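Local coordinates for occlusion-derived virus envelope protein E66 (Autographa californica nucleopolyhedrovirus, PDB 3VSN) that cleaves non-sulfated chondroitin as a polysaccharide lyase of the viral envelope and is essential for oral infection of the insect host, at residues Thr610-Ser615 with Asn641-Asn646; Ser634-Tyr639 with Leu652-Glu657. All blocks are in the same frame, centred on the assembly; numbering follows the deposited sequence.

Interaction 1: residues Thr610-Ser615 with Asn641-Asn646; sequences TTIPFS and NGFKLN. With GOL (glycerol), chain B.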
# COMPACT_ATOMS: atom_id res chain seq x y z
N THR A 610 18.28 -20.24 -8.01
CA THR A 610 18.32 -19.69 -9.36
C THR A 610 18.46 -20.81 -10.40
O THR A 610 18.51 -20.56 -11.60
CB THR A 610 19.45 -18.66 -9.53
OG1 THR A 610 20.70 -19.28 -9.19
CG2 THR A 610 19.22 -17.46 -8.62
N THR A 611 18.51 -22.05 -9.91
CA THR A 611 18.45 -23.23 -10.77
C THR A 611 17.28 -24.13 -10.34
O THR A 611 16.92 -24.15 -9.16
CB THR A 611 19.76 -24.05 -10.76
OG1 THR A 611 20.05 -24.47 -9.42
CG2 THR A 611 20.93 -23.21 -11.29
N ILE A 612 16.69 -24.83 -11.31
CA ILE A 612 15.60 -25.78 -11.06
C ILE A 612 15.94 -27.12 -11.74
O ILE A 612 16.24 -27.14 -12.94
CB ILE A 612 14.23 -25.24 -11.56
CG1 ILE A 612 13.09 -26.21 -11.19
CG2 ILE A 612 14.24 -24.95 -13.06
CD1 ILE A 612 11.70 -25.64 -11.44
N PRO A 613 15.91 -28.23 -10.98
CA PRO A 613 16.23 -29.53 -11.57
C PRO A 613 15.14 -30.03 -12.52
O PRO A 613 13.95 -29.74 -12.30
CB PRO A 613 16.34 -30.46 -10.35
CG PRO A 613 16.51 -29.56 -9.18
CD PRO A 613 15.72 -28.33 -9.52
N PHE A 614 15.54 -30.79 -13.54
CA PHE A 614 14.59 -31.44 -14.45
C PHE A 614 13.58 -32.26 -13.66
O PHE A 614 12.39 -32.29 -13.99
CB PHE A 614 15.29 -32.37 -15.45
CG PHE A 614 16.13 -31.67 -16.48
CD1 PHE A 614 15.59 -30.70 -17.32
CD2 PHE A 614 17.47 -32.03 -16.66
CE1 PHE A 614 16.38 -30.07 -18.28
CE2 PHE A 614 18.25 -31.41 -17.62
CZ PHE A 614 17.71 -30.43 -18.43
N SER A 615 14.06 -32.93 -12.60
CA SER A 615 13.22 -33.84 -11.81
C SER A 615 12.12 -33.13 -11.02
O SER A 615 11.05 -33.71 -10.80
CB SER A 615 14.08 -34.71 -10.89
OG SER A 615 14.79 -33.93 -9.94
N ASN A 641 21.88 -30.30 -14.40
CA ASN A 641 20.74 -31.20 -14.54
C ASN A 641 19.40 -30.48 -14.43
O ASN A 641 18.48 -30.96 -13.76
CB ASN A 641 20.83 -32.34 -13.51
CG ASN A 641 20.10 -33.59 -13.95
OD1 ASN A 641 19.93 -33.85 -15.14
ND2 ASN A 641 19.67 -34.39 -12.98
N GLY A 642 19.29 -29.33 -15.09
CA GLY A 642 18.07 -28.54 -15.05
C GLY A 642 18.23 -27.23 -15.81
O GLY A 642 18.91 -27.18 -16.83
N PHE A 643 17.59 -26.18 -15.29
CA PHE A 643 17.63 -24.86 -15.92
C PHE A 643 18.12 -23.80 -14.94
O PHE A 643 17.93 -23.93 -13.73
CB PHE A 643 16.25 -24.45 -16.42
CG PHE A 643 15.68 -25.36 -17.46
CD1 PHE A 643 15.92 -25.14 -18.81
CD2 PHE A 643 14.87 -26.43 -17.09
CE1 PHE A 643 15.39 -25.98 -19.77
CE2 PHE A 643 14.33 -27.27 -18.05
CZ PHE A 643 14.59 -27.05 -19.39
N LYS A 644 18.73 -22.76 -15.47
CA LYS A 644 19.20 -21.63 -14.68
C LYS A 644 18.54 -20.37 -15.24
O LYS A 644 18.42 -20.23 -16.45
CB LYS A 644 20.72 -21.54 -14.78
CG LYS A 644 21.37 -20.39 -14.03
CD LYS A 644 22.88 -20.52 -14.13
CE LYS A 644 23.59 -19.27 -13.62
NZ LYS A 644 23.47 -19.17 -12.14
N LEU A 645 18.14 -19.46 -14.36
CA LEU A 645 17.51 -18.21 -14.77
C LEU A 645 18.44 -17.37 -15.66
O LEU A 645 19.63 -17.26 -15.38
CB LEU A 645 17.11 -17.38 -13.55
CG LEU A 645 16.00 -17.95 -12.64
CD1 LEU A 645 15.91 -17.13 -11.36
CD2 LEU A 645 14.65 -17.99 -13.36
N ASN A 646 17.88 -16.81 -16.73
CA ASN A 646 18.63 -15.88 -17.59
C ASN A 646 19.10 -14.66 -16.80
O ASN A 646 20.21 -14.18 -17.00
CB ASN A 646 17.78 -15.42 -18.79
CG ASN A 646 17.58 -16.51 -19.83
OD1 ASN A 646 18.24 -17.55 -19.80
ND2 ASN A 646 16.67 -16.27 -20.76
C1 GOL B . 22.96 -15.83 -11.26
O1 GOL B . 22.57 -16.83 -10.26
C2 GOL B . 21.70 -15.44 -12.07
O2 GOL B . 20.98 -16.63 -12.48
C3 GOL B . 22.10 -14.62 -13.30
O3 GOL B . 21.67 -13.26 -13.13
O HOH W 1 17.08 -33.39 -12.29
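Thr610 meets Leu645 where two short antiparallel strands, 611-613 and 642-645, start to pair in a small three-stranded sheet near the C-terminus. Its carbonyl O takes the Leu645 N-H at 3.0 Å, while its side chain lies beside that of Lys644, both pointing the same way. A glycerol, probably from the crystallisation liquor, joins the two tips weakly: Thr610 OG1 and Lys644 NZ each reach its O1. Thr611 forms a non-hydrogen-bonded pair with Lys644, and its methyl CG2 packs 3.9 Å from Lys644 CB; a branched residue with a hydroxyl suits this partly exposed strand position, and the long aliphatic stem of lysine suits the place opposite. Ile612 pairs with Phe643 through two hydrogen bonds, N to O and O to N, and turns its side chain to the buried face. With CG1 anti to the backbone N (chi1 -176°), Ile612 CG2 is the branch that packs on Phe643, 3.9 Å from its CB and at the ring edge. Pro613 forms the last bridge, a non-hydrogen-bonded pair with Gly642, where its missing N-H costs the pairing nothing, and takes the N-cap position of helix 614-623. Phe614 opens that helix. Its N-H bonds to a lone pair of Asn641 O at 3.0 Å, and its ring lies flat over Gly642, whose CA sits 3.7 Å from the ring centroid, almost on the normal. The edge of the same ring meets the face of Phe643 in an offset edge-to-face pair, planes at 81°, with Phe614 CE1 3.5 Å from Phe643 CE2. A water bridges Ser615 N and Asn641 O. Glycine suits position 642 because a CB would run into Ile612 O and Pro613 CA; backbone bonds thus fix the register, while CH-pi and ring contacts hold Phe614.

Interaction 2: residues Ser634-Tyr639 with Leu652-Glu657; sequences SNCFVY and LQFIFE
Asn635 reaches across to Ile655 and Gln653 where two strands of different sheets meet almost at right angles: strand 636-639 belongs to a small three-stranded sheet, strand 654-658 to the seven-stranded antiparallel sheet at the C-terminal end of the chain. The axes of strand pieces 636-639 and 654-657 stay 8.2 Å apart; the closest contacts come from Ser634 and Asn635, just before the first strand. From CB, the asparagine places CG between its own N and carbonyl carbon (chi1 73°), which turns the amide toward the backbone of 653-655. CG comes near both of its targets, Ile655 N and Gln653 O. At the tip the two ends of the amide divide the work. OD1 accepts the Ile655 N-H at 2.8 Å, with the donor above the carbonyl plane and not on a lone pair. ND2 gives a nearly straight bond (172°) to Gln653 O, which lies in the amide plane, and also rests 3.6 Å from Ile655 CD1. Having both a donor and an acceptor, asparagine can serve two peptide groups of segment 652-657, much as a neighbouring strand would. Ser634 adds a backbone bond, N to Ile655 O, and its small hydroxyl shares a water with Glu657 OE1 on the exposed side. Inward, small, apolar Cys636 suits a buried place beside aromatic rings: its CB faces the edge of Phe654. The Phe656 ring, which also packs edge-to-face on Tyr631, takes the sulfur in an oblique sulfur-aromatic contact, with Cys636 SG 3.6 Å from Phe656 CE1 and 3.7 Å from Phe656 CZ.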
# COMPACT_ATOMS: atom_id res chain seq x y z
N SER A 634 11.49 -20.34 -21.29
CA SER A 634 11.20 -18.99 -21.80
C SER A 634 12.17 -17.93 -21.28
O SER A 634 12.54 -17.01 -22.01
CB SER A 634 9.76 -18.59 -21.48
OG SER A 634 8.83 -19.46 -22.10
N ASN A 635 12.57 -18.04 -20.02
CA ASN A 635 13.44 -17.04 -19.40
C ASN A 635 14.62 -17.69 -18.66
O ASN A 635 15.21 -17.11 -17.75
CB ASN A 635 12.63 -16.15 -18.45
CG ASN A 635 12.22 -16.87 -17.17
OD1 ASN A 635 12.22 -18.10 -17.10
ND2 ASN A 635 11.88 -16.10 -16.14
N CYS A 636 14.94 -18.91 -19.07
CA CYS A 636 16.00 -19.67 -18.43
C CYS A 636 16.68 -20.56 -19.46
O CYS A 636 16.24 -20.63 -20.61
CB CYS A 636 15.44 -20.48 -17.24
SG CYS A 636 13.99 -21.50 -17.60
N PHE A 637 17.77 -21.22 -19.07
CA PHE A 637 18.55 -22.02 -20.01
C PHE A 637 19.09 -23.29 -19.35
O PHE A 637 19.33 -23.30 -18.14
CB PHE A 637 19.69 -21.19 -20.62
CG PHE A 637 20.75 -20.78 -19.62
CD1 PHE A 637 20.56 -19.68 -18.78
CD2 PHE A 637 21.96 -21.47 -19.54
CE1 PHE A 637 21.53 -19.31 -17.86
CE2 PHE A 637 22.94 -21.10 -18.62
CZ PHE A 637 22.72 -20.01 -17.79
N VAL A 638 19.28 -24.33 -20.16
CA VAL A 638 19.80 -25.61 -19.67
C VAL A 638 21.16 -25.42 -19.02
O VAL A 638 22.09 -24.88 -19.63
CB VAL A 638 19.88 -26.68 -20.80
CG1 VAL A 638 20.57 -27.94 -20.30
CG2 VAL A 638 18.50 -27.02 -21.33
N TYR A 639 21.26 -25.86 -17.77
CA TYR A 639 22.45 -25.67 -16.95
C TYR A 639 22.50 -26.81 -15.96
O TYR A 639 21.58 -26.98 -15.16
CB TYR A 639 22.34 -24.33 -16.21
CG TYR A 639 23.51 -23.99 -15.32
CD1 TYR A 639 23.50 -24.33 -13.97
CD2 TYR A 639 24.62 -23.32 -15.83
CE1 TYR A 639 24.57 -24.02 -13.14
CE2 TYR A 639 25.69 -23.00 -15.02
CZ TYR A 639 25.66 -23.35 -13.68
OH TYR A 639 26.73 -23.03 -12.87
N LEU A 652 12.53 -14.06 -9.75
CA LEU A 652 13.06 -15.39 -9.41
C LEU A 652 12.20 -16.56 -9.91
O LEU A 652 12.38 -17.70 -9.48
CB LEU A 652 13.25 -15.51 -7.89
CG LEU A 652 14.37 -14.66 -7.27
CD1 LEU A 652 14.24 -14.61 -5.76
CD2 LEU A 652 15.74 -15.19 -7.68
N GLN A 653 11.30 -16.27 -10.85
CA GLN A 653 10.41 -17.29 -11.38
C GLN A 653 10.94 -17.90 -12.68
O GLN A 653 11.34 -17.18 -13.59
CB GLN A 653 9.01 -16.73 -11.60
CG GLN A 653 8.30 -16.34 -10.32
CD GLN A 653 6.95 -15.68 -10.56
OE1 GLN A 653 6.21 -16.06 -11.47
NE2 GLN A 653 6.62 -14.69 -9.73
N PHE A 654 10.95 -19.23 -12.74
CA PHE A 654 11.29 -19.96 -13.95
C PHE A 654 10.03 -20.05 -14.80
O PHE A 654 9.01 -20.58 -14.35
CB PHE A 654 11.78 -21.37 -13.62
CG PHE A 654 12.98 -21.40 -12.71
CD1 PHE A 654 12.82 -21.33 -11.32
CD2 PHE A 654 14.26 -21.50 -13.23
CE1 PHE A 654 13.92 -21.35 -10.48
CE2 PHE A 654 15.37 -21.52 -12.39
CZ PHE A 654 15.20 -21.45 -11.02
N ILE A 655 10.10 -19.55 -16.03
CA ILE A 655 8.95 -19.55 -16.93
C ILE A 655 9.19 -20.48 -18.11
O ILE A 655 10.24 -20.41 -18.76
CB ILE A 655 8.59 -18.12 -17.40
CG1 ILE A 655 8.32 -17.21 -16.19
CG2 ILE A 655 7.38 -18.15 -18.33
CD1 ILE A 655 8.34 -15.72 -16.51
N PHE A 656 8.23 -21.37 -18.35
CA PHE A 656 8.30 -22.33 -19.43
C PHE A 656 7.06 -22.23 -20.30
O PHE A 656 5.98 -21.86 -19.83
CB PHE A 656 8.42 -23.76 -18.89
CG PHE A 656 9.63 -23.98 -18.04
CD1 PHE A 656 10.85 -24.32 -18.62
CD2 PHE A 656 9.56 -23.84 -16.66
CE1 PHE A 656 11.98 -24.51 -17.84
CE2 PHE A 656 10.69 -24.03 -15.87
CZ PHE A 656 11.90 -24.36 -16.46
N GLU A 657 7.23 -22.57 -21.58
CA GLU A 657 6.14 -22.64 -22.52
C GLU A 657 5.81 -24.11 -22.75
O GLU A 657 6.71 -24.92 -22.97
CB GLU A 657 6.54 -21.96 -23.84
CG GLU A 657 5.50 -22.04 -24.95
CD GLU A 657 5.98 -21.39 -26.25
OE1 GLU A 657 7.13 -20.92 -26.33
OE2 GLU A 657 5.19 -21.36 -27.21
O HOH W 2 9.43 -20.33 -24.64

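In the fold
The centres of interactions 1 and 2 lie about 7 Å apart, and their segments alternate along the chain: 610-615, 634-639, 641-646, 652-657. Strand 642-645 is the middle of the three-stranded sheet, with 611-613 on one side and 636-639 on the other; Lys644 N to Phe637 O and Asn646 N to Asn635 O, both probable hydrogen bonds, link the two contacts. Interaction 1 pairs two strands of the small sheet and ties in the start of helix 614-623, whereas interaction 2 joins that sheet to the seven-stranded one through strand 654-658. Phe643 and Phe656 pack edge-to-face between the sheets. The two contacts thus connect these elements near the C-terminus, away from the catalytic residues.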